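Local atomic coordinates of MarR family transcriptional regulator (Staphylococcus epidermidis, PDB entry 5HLI), a protein that probably acts as a redox-sensing, DNA-binding transcriptional regulator of the MarR family. Residues A[55-60]-A[94-99]. The protein carries 1 engineered substitution. Sequence-based numbering, arbitrary orientation.
Sequences PQTLNS and KRQLII
The carboxamide of Gln96 lies flat beneath a methyl group: Thr57 CG2 sits over one face of the amide, 3.9 Å from Gln96 CD, while Pro55 turns an edge of its ring, through CB, to Ile98 CG2, an apolar contact of 4.1 Å. These groups border the three-stranded antiparallel sheet of a winged-helix domain, in which the short strand 56-57 pairs with the inner strand 97-101. Pro55 follows a cis peptide bond just before the strand, where the pairing needs no N-H from it. Gln56 and Ile99 form a hydrogen-bonded pair: Gln56 N donates to Ile99 O at 3.1 Å, in the carbonyl plane, and Ile99 N returns a shorter bond to Gln56 O at 2.7 Å. Thr57 and Ile98 make the next, non-hydrogen-bonded pair, with side chains on the opposite face; beta-branched residues suit such extended backbone. Thr57 also ends the strand as N-cap of helix 58-65: chi1 of 64° turns OG1 toward the first turn, where it accepts from Ser60 N at 3.0 Å. Leu58 suits its buried place because it also packs on Leu72 and Leu76 of helix 69-81, as Ile99 does on Leu76, while Leu97 touches Arg89 of strand 85-89. Leu58 N bonds to Leu97 O at 2.8 Å, and this same oxygen meets Thr57 CA in a CA-H...O contact. The Leu58 and Leu97 side chains cross at an angle, CB to CB 3.9 Å and CD2 to CD2 4.0 Å.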
loop_
_atom_site.group_PDB
_atom_site.type_symbol
_atom_site.label_atom_id
_atom_site.label_comp_id
_atom_site.label_asym_id
_atom_site.label_seq_id
_atom_site.Cartn_x
_atom_site.Cartn_y
_atom_site.Cartn_z
ATOM N N PRO A 55 -7.821 4.628 29.935
ATOM C CA PRO A 55 -8.808 5.142 28.977
ATOM C C PRO A 55 -8.361 6.410 28.248
ATOM O O PRO A 55 -7.297 6.953 28.537
ATOM C CB PRO A 55 -10.013 5.446 29.867
ATOM C CG PRO A 55 -9.395 5.863 31.158
ATOM C CD PRO A 55 -8.193 4.960 31.323
ATOM N N GLN A 56 -9.185 6.856 27.302
ATOM C CA GLN A 56 -8.986 8.110 26.593
ATOM C C GLN A 56 -10.338 8.747 26.329
ATOM O O GLN A 56 -11.336 8.052 26.119
ATOM C CB GLN A 56 -8.269 7.921 25.248
ATOM C CG GLN A 56 -6.786 7.658 25.333
ATOM C CD GLN A 56 -6.135 7.704 23.971
ATOM O OE1 GLN A 56 -6.294 8.675 23.232
ATOM N NE2 GLN A 56 -5.409 6.649 23.623
ATOM N N THR A 57 -10.363 10.074 26.332
ATOM C CA THR A 57 -11.555 10.760 25.870
ATOM C C THR A 57 -11.644 10.671 24.350
ATOM O O THR A 57 -10.668 10.364 23.661
ATOM C CB THR A 57 -11.554 12.222 26.314
ATOM O OG1 THR A 57 -10.453 12.908 25.702
ATOM C CG2 THR A 57 -11.444 12.325 27.835
ATOM N N LEU A 58 -12.846 10.925 23.835
ATOM C CA LEU A 58 -13.036 10.996 22.391
ATOM C C LEU A 58 -12.114 12.038 21.765
ATOM O O LEU A 58 -11.524 11.799 20.704
ATOM C CB LEU A 58 -14.502 11.302 22.088
ATOM C CG LEU A 58 -14.896 11.792 20.696
ATOM C CD1 LEU A 58 -14.604 10.744 19.659
ATOM C CD2 LEU A 58 -16.368 12.154 20.675
ATOM N N ASN A 59 -11.965 13.192 22.417
ATOM C CA ASN A 59 -11.101 14.237 21.875
ATOM C C ASN A 59 -9.637 13.814 21.886
ATOM O O ASN A 59 -8.887 14.137 20.956
ATOM C CB ASN A 59 -11.295 15.535 22.659
ATOM C CG ASN A 59 -12.617 16.212 22.345
ATOM O OD1 ASN A 59 -13.189 16.018 21.270
ATOM N ND2 ASN A 59 -13.107 17.010 23.284
ATOM N N SER A 60 -9.211 13.089 22.924
ATOM C CA SER A 60 -7.830 12.616 22.983
ATOM C C SER A 60 -7.534 11.629 21.859
ATOM O O SER A 60 -6.446 11.652 21.272
ATOM C CB SER A 60 -7.548 11.976 24.340
ATOM O OG SER A 60 -6.300 11.307 24.335
ATOM N N LYS A 94 -17.380 18.726 32.176
ATOM C CA LYS A 94 -16.827 18.780 30.829
ATOM C C LYS A 94 -17.637 17.968 29.829
ATOM O O LYS A 94 -17.492 18.182 28.623
ATOM C CB LYS A 94 -15.376 18.299 30.843
ATOM C CG LYS A 94 -14.487 19.053 31.822
ATOM C CD LYS A 94 -13.036 18.622 31.696
ATOM C CE LYS A 94 -12.160 19.317 32.726
ATOM N NZ LYS A 94 -12.558 18.975 34.120
ATOM N N ARG A 95 -18.478 17.047 30.300
ATOM C CA ARG A 95 -19.337 16.244 29.427
ATOM C C ARG A 95 -18.527 15.556 28.331
ATOM O O ARG A 95 -18.929 15.501 27.166
ATOM C CB ARG A 95 -20.463 17.091 28.832
ATOM C CG ARG A 95 -21.365 17.723 29.882
ATOM C CD ARG A 95 -22.618 18.332 29.269
ATOM N NE ARG A 95 -23.307 19.207 30.209
ATOM C CZ ARG A 95 -24.487 18.917 30.756
ATOM N NH1 ARG A 95 -25.112 17.784 30.447
ATOM N NH2 ARG A 95 -25.052 19.753 31.615
ATOM N N GLN A 96 -17.367 15.030 28.709
ATOM C CA GLN A 96 -16.535 14.305 27.769
ATOM C C GLN A 96 -17.126 12.924 27.501
ATOM O O GLN A 96 -17.976 12.427 28.245
ATOM C CB GLN A 96 -15.110 14.172 28.306
ATOM C CG GLN A 96 -14.438 15.500 28.620
ATOM C CD GLN A 96 -13.227 15.337 29.517
ATOM O OE1 GLN A 96 -13.171 14.427 30.343
ATOM N NE2 GLN A 96 -12.247 16.219 29.356
ATOM N N LEU A 97 -16.673 12.312 26.412
ATOM C CA LEU A 97 -16.982 10.921 26.114
ATOM C C LEU A 97 -15.743 10.102 26.450
ATOM O O LEU A 97 -14.726 10.193 25.757
ATOM C CB LEU A 97 -17.390 10.738 24.653
ATOM C CG LEU A 97 -17.852 9.325 24.276
ATOM C CD1 LEU A 97 -19.186 8.998 24.931
ATOM C CD2 LEU A 97 -17.934 9.167 22.762
ATOM N N ILE A 98 -15.820 9.320 27.522
ATOM C CA ILE A 98 -14.686 8.531 27.987
ATOM C C ILE A 98 -14.764 7.147 27.354
ATOM O O ILE A 98 -15.770 6.444 27.495
ATOM C CB ILE A 98 -14.662 8.441 29.519
ATOM C CG1 ILE A 98 -14.500 9.837 30.128
ATOM C CG2 ILE A 98 -13.542 7.516 29.981
ATOM C CD1 ILE A 98 -14.527 9.851 31.638
ATOM N N ILE A 99 -13.700 6.757 26.657
ATOM C CA ILE A 99 -13.623 5.469 25.976
ATOM C C ILE A 99 -12.715 4.555 26.783
ATOM O O ILE A 99 -11.564 4.908 27.067
ATOM C CB ILE A 99 -13.103 5.630 24.537
ATOM C CG1 ILE A 99 -13.962 6.641 23.777
ATOM C CG2 ILE A 99 -13.079 4.284 23.822
ATOM C CD1 ILE A 99 -15.427 6.253 23.687
HETATM O O HOH W 1 -14.452 14.015 24.679
#